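Local structure of PAN2-PAN3 deadenylation complex catalytic subunit pan2 (4CZW) at residues 229-234 against 292-297; 236-241 against 298-303; 595-600 against 608-613. The protein is the catalytic subunit of the PAN2-PAN3 deadenylation complex, shortening mRNA poly(A) tails with release of 5'-AMP, here its ubiquitin-protease-like and exonuclease domains. All blocks are in the same frame, centred on the assembly; numbering follows the deposited sequence.

Contact 1: residues 229-234 against 292-297; sequences QVLKAG and IGIIVD
L231, on a helical turn of 229-234, stands above I292 and I294 of the extended strand 292-297. The CA of L231 lies 9.7 Å from the CA of I294 and 10.1 Å from the CA of I292, so the two backbones are separated by the full depth of their side chains. The two isoleucines are two positions apart on the strand and present themselves on the same face. L231 meets both through a single methyl: its CD2 is 3.7 Å from CD1 of I292 and 3.9 Å from CD1 of I294. The leucine runs obliquely to I292 and roughly perpendicular to I294. With chi1 at 58°, CG1 of I292 sits between its own N and carbonyl carbon, and the extended second torsion carries CD1 up to the leucine. L269 and C303 also touch L231, extending the apolar layer between helix 227-235 and the sheet of the protease-like domain. All three touching residues are buried, and the contact consists of methyl groups without a hydrogen bond, which implies cohesion by dispersion and exclusion of water rather than by directional bonding.

Contact 2: residues 236-241 against 298-303; sequences ENEAVN and QGHVYC
The imidazole of H300 is met at its edge by two glutamates of 236-241. OE2 of E236 lies in the ring plane, 3.6 Å from ND1, and OE2 of E238 approaches near the same plane, 4.2 Å from CE1; neither carboxylate stacks over a ring face. The ND1 approach does not qualify as a hydrogen bond, and OE2 of E238 is 4.9 Å from ND1. Any bias of these carboxylates toward a protonated ring is probably modest, because K232 offsets the charge of E236. The directional bond of the contact is made instead by the backbone: N of V301 donates to OE2 of E236 over 2.9 Å, almost straight at 174°. The hydrogen reaches this oxygen on its anti side, 19° out of the carboxylate plane. With chi1 at -63°, E236 has CG anti to its carbonyl carbon, and the chain beyond is extended, bringing the carboxylate up to the strand. K232 forms a salt bridge with the same OE2 and also donates to O of V301, so the lysine and glutamate engage both polar backbone atoms of V301.

Segment 298-303 begins in the turn of a beta hairpin joining strands 291-297 and 300-305. Positive phi at both Q298 and G299, with their psi values, identifies a type I' turn. E236 is the first residue to leave helix 227-235, just before strand 238-245, which leads to the zinc ligand C245 in a part that probably corresponds to the fingers of ubiquitin-specific proteases. I260 of strand 250-262 touches both E236 and V301. Farther out, E238 also has a long, weak ion pair with R257 from that strand.

Contact 3: residues 595-600 against 608-613; sequences EDIQQN and AQTALK
I597 of the irregular segment 595-600 faces T610 on the helical segment 608-613, their CA atoms 8.3 Å apart, the closest approach of the two backbones by that measure. The two side chains reach toward each other tip to tip: CD1 of I597 is 4.1 Å from CG2 of T610. CG2 of I597 is also 4.1 Å from OG1 of T610. The threonine's first torsion, -61°, turns its methyl CG2 anti to the backbone N, where it meets CD1 of the isoleucine. Its hydroxyl is satisfied within the helix, hydrogen-bonded to the carbonyl of E606 one turn earlier. L585 touches both I597 and T610, and A589 also packs on the threonine, so helix 585-592 completes this small apolar patch.

K613, one helical turn after T610, crosses E595 at about a right angle, both with extended chains. NZ of K613 forms a salt bridge with OE2 of E595 at 3.5 Å and is farther, at 4.2 Å, from OE1, so the pairing is lopsided and rather long.

The segments fasten the loop between helices 585-592 and 604-623 to the latter helix, within the exonuclease domain. This helix carries D607, assigned by similarity as a ligand of a catalytic divalent metal; the side chain of T610 lies about 5 Å from that of D607. The chemistry implies two modes of attachment: a buried threonine contributes van der Waals contact close to the metal-binding region, while an exposed lysine and a partly exposed glutamate add an ionic tie that solvent probably weakens.

Overall arrangement
Contacts 1 and 2, with centres 10 Å apart, join the same region of the protease-like domain: strands 291-297 and 300-305 form one hairpin, and helix 227-235 leads into strand 238-245. Contact 1 is the core part, wholly apolar; contact 2 lies at its edge, where a backbone bond to a carboxylate replaces methyl packing. They also touch directly, CG2 of I294 packing on CG1 of V301. Contact 3 is remote, its centre about 65 Å from that of contact 1 and about 70 Å from that of contact 2, on the opposite side of the chain's centre in the exonuclease domain. It combines both chemistries, apolar inside and ionic outside, and unlike the others lies close to an inferred catalytic metal site.

Contact 1: residues 229-234 against 292-297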
loop_
_atom_site.group_PDB
_atom_site.type_symbol
_atom_site.label_atom_id
_atom_site.label_comp_id
_atom_site.label_asym_id
_atom_site.label_seq_id
_atom_site.Cartn_x
_atom_site.Cartn_y
_atom_site.Cartn_z
ATOM N N GLN A 229 -26.672 -14.753 8.412
ATOM C CA GLN A 229 -27.759 -14.005 9.033
ATOM C C GLN A 229 -27.275 -12.659 9.562
ATOM O O GLN A 229 -27.984 -11.656 9.475
ATOM C CB GLN A 229 -28.388 -14.821 10.164
ATOM C CG GLN A 229 -29.130 -16.062 9.698
ATOM C CD GLN A 229 -29.479 -16.995 10.841
ATOM O OE1 GLN A 229 -28.946 -16.870 11.944
ATOM N NE2 GLN A 229 -30.379 -17.938 10.582
ATOM N N VAL A 230 -26.066 -12.645 10.113
ATOM C CA VAL A 230 -25.474 -11.422 10.642
ATOM C C VAL A 230 -25.149 -10.450 9.510
ATOM O O VAL A 230 -25.351 -9.241 9.636
ATOM C CB VAL A 230 -24.200 -11.725 11.461
ATOM C CG1 VAL A 230 -23.491 -10.440 11.857
ATOM C CG2 VAL A 230 -24.550 -12.543 12.695
ATOM N N LEU A 231 -24.658 -10.990 8.399
ATOM C CA LEU A 231 -24.362 -10.186 7.218
ATOM C C LEU A 231 -25.635 -9.579 6.634
ATOM O O LEU A 231 -25.667 -8.398 6.284
ATOM C CB LEU A 231 -23.650 -11.031 6.160
ATOM C CG LEU A 231 -23.400 -10.356 4.810
ATOM C CD1 LEU A 231 -22.587 -9.084 4.986
ATOM C CD2 LEU A 231 -22.704 -11.310 3.855
ATOM N N LYS A 232 -26.679 -10.396 6.530
ATOM C CA LYS A 232 -27.965 -9.948 6.009
ATOM C C LYS A 232 -28.560 -8.840 6.872
ATOM O O LYS A 232 -29.093 -7.855 6.358
ATOM C CB LYS A 232 -28.942 -11.122 5.918
ATOM C CG LYS A 232 -30.375 -10.714 5.613
ATOM C CD LYS A 232 -31.295 -11.921 5.539
ATOM C CE LYS A 232 -32.738 -11.498 5.321
ATOM N NZ LYS A 232 -32.895 -10.663 4.098
ATOM N N ALA A 233 -28.459 -9.007 8.187
ATOM C CA ALA A 233 -28.989 -8.029 9.129
ATOM C C ALA A 233 -28.227 -6.710 9.047
ATOM O O ALA A 233 -28.787 -5.642 9.295
ATOM C CB ALA A 233 -28.942 -8.581 10.544
ATOM N N GLY A 234 -26.948 -6.792 8.696
ATOM C CA GLY A 234 -26.112 -5.611 8.589
ATOM C C GLY A 234 -26.408 -4.794 7.347
ATOM O O GLY A 234 -26.504 -3.569 7.410
ATOM N N ILE A 292 -19.258 -17.378 0.625
ATOM C CA ILE A 292 -20.665 -17.032 0.803
ATOM C C ILE A 292 -21.335 -16.724 -0.531
ATOM O O ILE A 292 -20.672 -16.358 -1.502
ATOM C CB ILE A 292 -20.843 -15.814 1.736
ATOM C CG1 ILE A 292 -20.096 -14.600 1.182
ATOM C CG2 ILE A 292 -20.370 -16.138 3.142
ATOM C CD1 ILE A 292 -20.238 -13.356 2.032
ATOM N N GLY A 293 -22.653 -16.881 -0.570
ATOM C CA GLY A 293 -23.432 -16.533 -1.743
ATOM C C GLY A 293 -24.540 -15.571 -1.366
ATOM O O GLY A 293 -25.268 -15.807 -0.403
ATOM N N ILE A 294 -24.669 -14.483 -2.119
ATOM C CA ILE A 294 -25.645 -13.449 -1.790
ATOM C C ILE A 294 -26.679 -13.242 -2.898
ATOM O O ILE A 294 -26.332 -13.117 -4.074
ATOM C CB ILE A 294 -24.949 -12.106 -1.489
ATOM C CG1 ILE A 294 -23.928 -12.275 -0.362
ATOM C CG2 ILE A 294 -25.974 -11.047 -1.117
ATOM C CD1 ILE A 294 -23.210 -10.997 0.019
ATOM N N ILE A 295 -27.951 -13.213 -2.506
ATOM C CA ILE A 295 -29.052 -12.984 -3.436
ATOM C C ILE A 295 -29.709 -11.626 -3.199
ATOM O O ILE A 295 -30.161 -11.339 -2.094
ATOM C CB ILE A 295 -30.140 -14.077 -3.321
ATOM C CG1 ILE A 295 -29.524 -15.477 -3.350
ATOM C CG2 ILE A 295 -31.161 -13.925 -4.435
ATOM C CD1 ILE A 295 -30.514 -16.566 -3.716
ATOM N N VAL A 296 -29.761 -10.794 -4.235
ATOM C CA VAL A 296 -30.479 -9.525 -4.148
ATOM C C VAL A 296 -31.800 -9.613 -4.907
ATOM O O VAL A 296 -31.814 -9.665 -6.138
ATOM C CB VAL A 296 -29.653 -8.350 -4.702
ATOM C CG1 VAL A 296 -30.476 -7.069 -4.676
ATOM C CG2 VAL A 296 -28.368 -8.179 -3.906
ATOM N N ASP A 297 -32.907 -9.629 -4.170
ATOM C CA ASP A 297 -34.226 -9.775 -4.779
ATOM C C ASP A 297 -35.257 -8.830 -4.166
ATOM O O ASP A 297 -35.587 -8.940 -2.984
ATOM C CB ASP A 297 -34.710 -11.221 -4.654
ATOM C CG ASP A 297 -36.038 -11.453 -5.349
ATOM O OD1 ASP A 297 -36.308 -10.772 -6.360
ATOM O OD2 ASP A 297 -36.810 -12.318 -4.883
#

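Contact 2: residues 236-241 against 298-303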
loop_
_atom_site.group_PDB
_atom_site.type_symbol
_atom_site.label_atom_id
_atom_site.label_comp_id
_atom_site.label_asym_id
_atom_site.label_seq_id
_atom_site.Cartn_x
_atom_site.Cartn_y
_atom_site.Cartn_z
ATOM N N GLU A 236 -29.199 -4.813 5.435
ATOM C CA GLU A 236 -30.553 -4.272 5.462
ATOM C C GLU A 236 -30.764 -3.345 6.655
ATOM O O GLU A 236 -29.976 -3.343 7.601
ATOM C CB GLU A 236 -31.577 -5.409 5.493
ATOM C CG GLU A 236 -31.540 -6.304 4.265
ATOM C CD GLU A 236 -32.518 -7.457 4.356
ATOM O OE1 GLU A 236 -32.960 -7.775 5.481
ATOM O OE2 GLU A 236 -32.847 -8.045 3.305
ATOM N N ASN A 237 -31.835 -2.556 6.603
ATOM C CA ASN A 237 -32.157 -1.626 7.679
ATOM C C ASN A 237 -33.633 -1.239 7.679
ATOM O O ASN A 237 -34.062 -0.394 6.893
ATOM C CB ASN A 237 -31.291 -0.368 7.573
ATOM C CG ASN A 237 -31.326 0.480 8.835
ATOM O OD1 ASN A 237 -32.195 0.312 9.692
ATOM N ND2 ASN A 237 -30.380 1.405 8.948
ATOM N N GLU A 238 -34.404 -1.862 8.564
ATOM C CA GLU A 238 -35.801 -1.497 8.757
ATOM C C GLU A 238 -35.963 -0.760 10.082
ATOM O O GLU A 238 -35.406 -1.169 11.099
ATOM C CB GLU A 238 -36.701 -2.734 8.725
ATOM C CG GLU A 238 -36.745 -3.444 7.382
ATOM C CD GLU A 238 -37.678 -4.641 7.389
ATOM O OE1 GLU A 238 -38.169 -5.008 8.477
ATOM O OE2 GLU A 238 -37.922 -5.213 6.305
ATOM N N ALA A 239 -36.726 0.328 10.064
ATOM C CA ALA A 239 -36.912 1.139 11.262
ATOM C C ALA A 239 -38.211 1.936 11.212
ATOM O O ALA A 239 -38.772 2.169 10.141
ATOM C CB ALA A 239 -35.727 2.076 11.450
ATOM N N VAL A 240 -38.683 2.348 12.385
ATOM C CA VAL A 240 -39.878 3.176 12.491
ATOM C C VAL A 240 -39.605 4.399 13.360
ATOM O O VAL A 240 -39.253 4.270 14.532
ATOM C CB VAL A 240 -41.067 2.392 13.084
ATOM C CG1 VAL A 240 -42.259 3.313 13.290
ATOM C CG2 VAL A 240 -41.440 1.223 12.185
ATOM N N ASN A 241 -39.762 5.583 12.778
ATOM C CA ASN A 241 -39.561 6.827 13.512
ATOM C C ASN A 241 -40.636 7.858 13.189
ATOM O O ASN A 241 -41.167 7.886 12.079
ATOM C CB ASN A 241 -38.179 7.413 13.212
ATOM C CG ASN A 241 -37.052 6.494 13.637
ATOM O OD1 ASN A 241 -36.732 6.394 14.822
ATOM N ND2 ASN A 241 -36.438 5.822 12.671
ATOM N N GLN A 298 -35.759 -7.910 -4.987
ATOM C CA GLN A 298 -36.797 -6.959 -4.589
ATOM C C GLN A 298 -36.422 -6.159 -3.343
ATOM O O GLN A 298 -37.202 -6.062 -2.397
ATOM C CB GLN A 298 -38.125 -7.687 -4.361
ATOM C CG GLN A 298 -38.690 -8.346 -5.612
ATOM C CD GLN A 298 -40.017 -9.037 -5.365
ATOM O OE1 GLN A 298 -40.450 -9.185 -4.222
ATOM N NE2 GLN A 298 -40.670 -9.463 -6.440
ATOM N N GLY A 299 -35.220 -5.592 -3.353
ATOM C CA GLY A 299 -34.767 -4.739 -2.269
ATOM C C GLY A 299 -34.262 -5.489 -1.052
ATOM O O GLY A 299 -33.820 -4.877 -0.078
ATOM N N HIS A 300 -34.323 -6.815 -1.102
ATOM C CA HIS A 300 -33.874 -7.638 0.016
ATOM C C HIS A 300 -32.589 -8.388 -0.318
ATOM O O HIS A 300 -32.259 -8.591 -1.486
ATOM C CB HIS A 300 -34.967 -8.627 0.426
ATOM C CG HIS A 300 -36.193 -7.974 0.986
ATOM N ND1 HIS A 300 -36.239 -7.449 2.260
ATOM C CD2 HIS A 300 -37.416 -7.763 0.446
ATOM C CE1 HIS A 300 -37.439 -6.942 2.480
ATOM N NE2 HIS A 300 -38.172 -7.119 1.397
ATOM N N VAL A 301 -31.868 -8.795 0.721
ATOM C CA VAL A 301 -30.613 -9.517 0.555
ATOM C C VAL A 301 -30.657 -10.859 1.278
ATOM O O VAL A 301 -31.040 -10.933 2.444
ATOM C CB VAL A 301 -29.417 -8.691 1.071
ATOM C CG1 VAL A 301 -28.214 -9.582 1.328
ATOM C CG2 VAL A 301 -29.070 -7.588 0.084
ATOM N N TYR A 302 -30.271 -11.920 0.574
ATOM C CA TYR A 302 -30.255 -13.258 1.151
ATOM C C TYR A 302 -28.869 -13.883 1.028
ATOM O O TYR A 302 -28.336 -14.020 -0.071
ATOM C CB TYR A 302 -31.302 -14.143 0.473
ATOM C CG TYR A 302 -32.680 -13.524 0.437
ATOM C CD1 TYR A 302 -33.554 -13.666 1.506
ATOM C CD2 TYR A 302 -33.106 -12.792 -0.665
ATOM C CE1 TYR A 302 -34.814 -13.100 1.479
ATOM C CE2 TYR A 302 -34.364 -12.222 -0.701
ATOM C CZ TYR A 302 -35.213 -12.378 0.374
ATOM O OH TYR A 302 -36.468 -11.813 0.343
ATOM N N CYS A 303 -28.290 -14.262 2.164
ATOM C CA CYS A 303 -26.942 -14.819 2.183
ATOM C C CYS A 303 -26.945 -16.289 2.598
ATOM O O CYS A 303 -27.700 -16.693 3.482
ATOM C CB CYS A 303 -26.047 -14.010 3.122
ATOM S SG CYS A 303 -24.312 -14.516 3.118
#

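Contact 3: residues 595-600 against 608-613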
loop_
_atom_site.group_PDB
_atom_site.type_symbol
_atom_site.label_atom_id
_atom_site.label_comp_id
_atom_site.label_asym_id
_atom_site.label_seq_id
_atom_site.Cartn_x
_atom_site.Cartn_y
_atom_site.Cartn_z
ATOM N N GLU A 595 40.817 10.971 -7.406
ATOM C CA GLU A 595 40.035 12.181 -7.186
ATOM C C GLU A 595 39.715 12.395 -5.710
ATOM O O GLU A 595 39.509 11.440 -4.962
ATOM C CB GLU A 595 38.733 12.133 -7.987
ATOM C CG GLU A 595 38.917 12.051 -9.493
ATOM C CD GLU A 595 37.599 12.092 -10.240
ATOM O OE1 GLU A 595 36.570 12.427 -9.613
ATOM O OE2 GLU A 595 37.587 11.787 -11.450
ATOM N N ASP A 596 39.677 13.659 -5.299
ATOM C CA ASP A 596 39.222 14.014 -3.961
ATOM C C ASP A 596 37.817 14.593 -4.055
ATOM O O ASP A 596 37.631 15.740 -4.460
ATOM C CB ASP A 596 40.178 15.010 -3.305
ATOM C CG ASP A 596 39.853 15.251 -1.843
ATOM O OD1 ASP A 596 39.094 14.450 -1.259
ATOM O OD2 ASP A 596 40.368 16.237 -1.275
ATOM N N ILE A 597 36.827 13.789 -3.683
ATOM C CA ILE A 597 35.430 14.173 -3.855
ATOM C C ILE A 597 34.801 14.695 -2.565
ATOM O O ILE A 597 33.584 14.863 -2.483
ATOM C CB ILE A 597 34.590 12.989 -4.381
ATOM C CG1 ILE A 597 34.484 11.891 -3.321
ATOM C CG2 ILE A 597 35.197 12.438 -5.661
ATOM C CD1 ILE A 597 33.623 10.725 -3.740
ATOM N N GLN A 598 35.633 14.958 -1.562
ATOM C CA GLN A 598 35.150 15.453 -0.279
ATOM C C GLN A 598 35.545 16.908 -0.047
ATOM O O GLN A 598 35.343 17.444 1.044
ATOM C CB GLN A 598 35.678 14.583 0.862
ATOM C CG GLN A 598 35.147 13.165 0.866
ATOM C CD GLN A 598 35.717 12.342 2.001
ATOM O OE1 GLN A 598 36.852 12.554 2.425
ATOM N NE2 GLN A 598 34.926 11.404 2.507
ATOM N N GLN A 599 36.111 17.534 -1.076
ATOM C CA GLN A 599 36.552 18.926 -1.002
ATOM C C GLN A 599 35.411 19.859 -0.604
ATOM O O GLN A 599 35.437 20.462 0.468
ATOM C CB GLN A 599 37.147 19.357 -2.343
ATOM C CG GLN A 599 38.378 18.558 -2.750
ATOM C CD GLN A 599 38.700 18.694 -4.223
ATOM O OE1 GLN A 599 37.835 19.028 -5.032
ATOM N NE2 GLN A 599 39.952 18.432 -4.581
ATOM N N ASN A 600 34.413 19.975 -1.471
ATOM C CA ASN A 600 33.210 20.733 -1.149
ATOM C C ASN A 600 32.175 19.843 -0.476
ATOM O O ASN A 600 32.371 18.632 -0.359
ATOM C CB ASN A 600 32.615 21.368 -2.407
ATOM C CG ASN A 600 33.401 22.575 -2.880
ATOM O OD1 ASN A 600 33.947 23.331 -2.075
ATOM N ND2 ASN A 600 33.460 22.765 -4.193
ATOM N N ALA A 608 26.722 10.822 -7.981
ATOM C CA ALA A 608 26.124 9.915 -8.954
ATOM C C ALA A 608 27.081 9.695 -10.118
ATOM O O ALA A 608 27.253 8.572 -10.593
ATOM C CB ALA A 608 24.795 10.460 -9.449
ATOM N N GLN A 609 27.701 10.781 -10.572
ATOM C CA GLN A 609 28.692 10.719 -11.640
ATOM C C GLN A 609 29.920 9.931 -11.203
ATOM O O GLN A 609 30.526 9.217 -12.001
ATOM C CB GLN A 609 29.099 12.129 -12.073
ATOM C CG GLN A 609 28.003 12.908 -12.778
ATOM C CD GLN A 609 28.344 14.377 -12.936
ATOM O OE1 GLN A 609 29.059 14.951 -12.114
ATOM N NE2 GLN A 609 27.835 14.992 -13.996
ATOM N N THR A 610 30.282 10.069 -9.930
ATOM C CA THR A 610 31.425 9.358 -9.368
ATOM C C THR A 610 31.210 7.849 -9.416
ATOM O O THR A 610 32.089 7.099 -9.843
ATOM C CB THR A 610 31.693 9.783 -7.911
ATOM O OG1 THR A 610 31.987 11.185 -7.866
ATOM C CG2 THR A 610 32.864 9.004 -7.332
ATOM N N ALA A 611 30.033 7.414 -8.974
ATOM C CA ALA A 611 29.682 5.998 -8.980
ATOM C C ALA A 611 29.665 5.445 -10.400
ATOM O O ALA A 611 30.067 4.307 -10.637
ATOM C CB ALA A 611 28.333 5.786 -8.310
ATOM N N LEU A 612 29.197 6.262 -11.340
ATOM C CA LEU A 612 29.161 5.870 -12.743
ATOM C C LEU A 612 30.575 5.692 -13.286
ATOM O O LEU A 612 30.849 4.749 -14.029
ATOM C CB LEU A 612 28.400 6.905 -13.573
ATOM C CG LEU A 612 28.267 6.597 -15.066
ATOM C CD1 LEU A 612 27.545 5.275 -15.276
ATOM C CD2 LEU A 612 27.552 7.725 -15.794
ATOM N N LYS A 613 31.467 6.603 -12.910
ATOM C CA LYS A 613 32.871 6.511 -13.297
ATOM C C LYS A 613 33.511 5.255 -12.721
ATOM O O LYS A 613 34.294 4.580 -13.391
ATOM C CB LYS A 613 33.644 7.748 -12.833
ATOM C CG LYS A 613 33.320 9.022 -13.594
ATOM C CD LYS A 613 34.134 10.190 -13.057
ATOM C CE LYS A 613 33.929 11.440 -13.895
ATOM N NZ LYS A 613 34.734 12.584 -13.381
#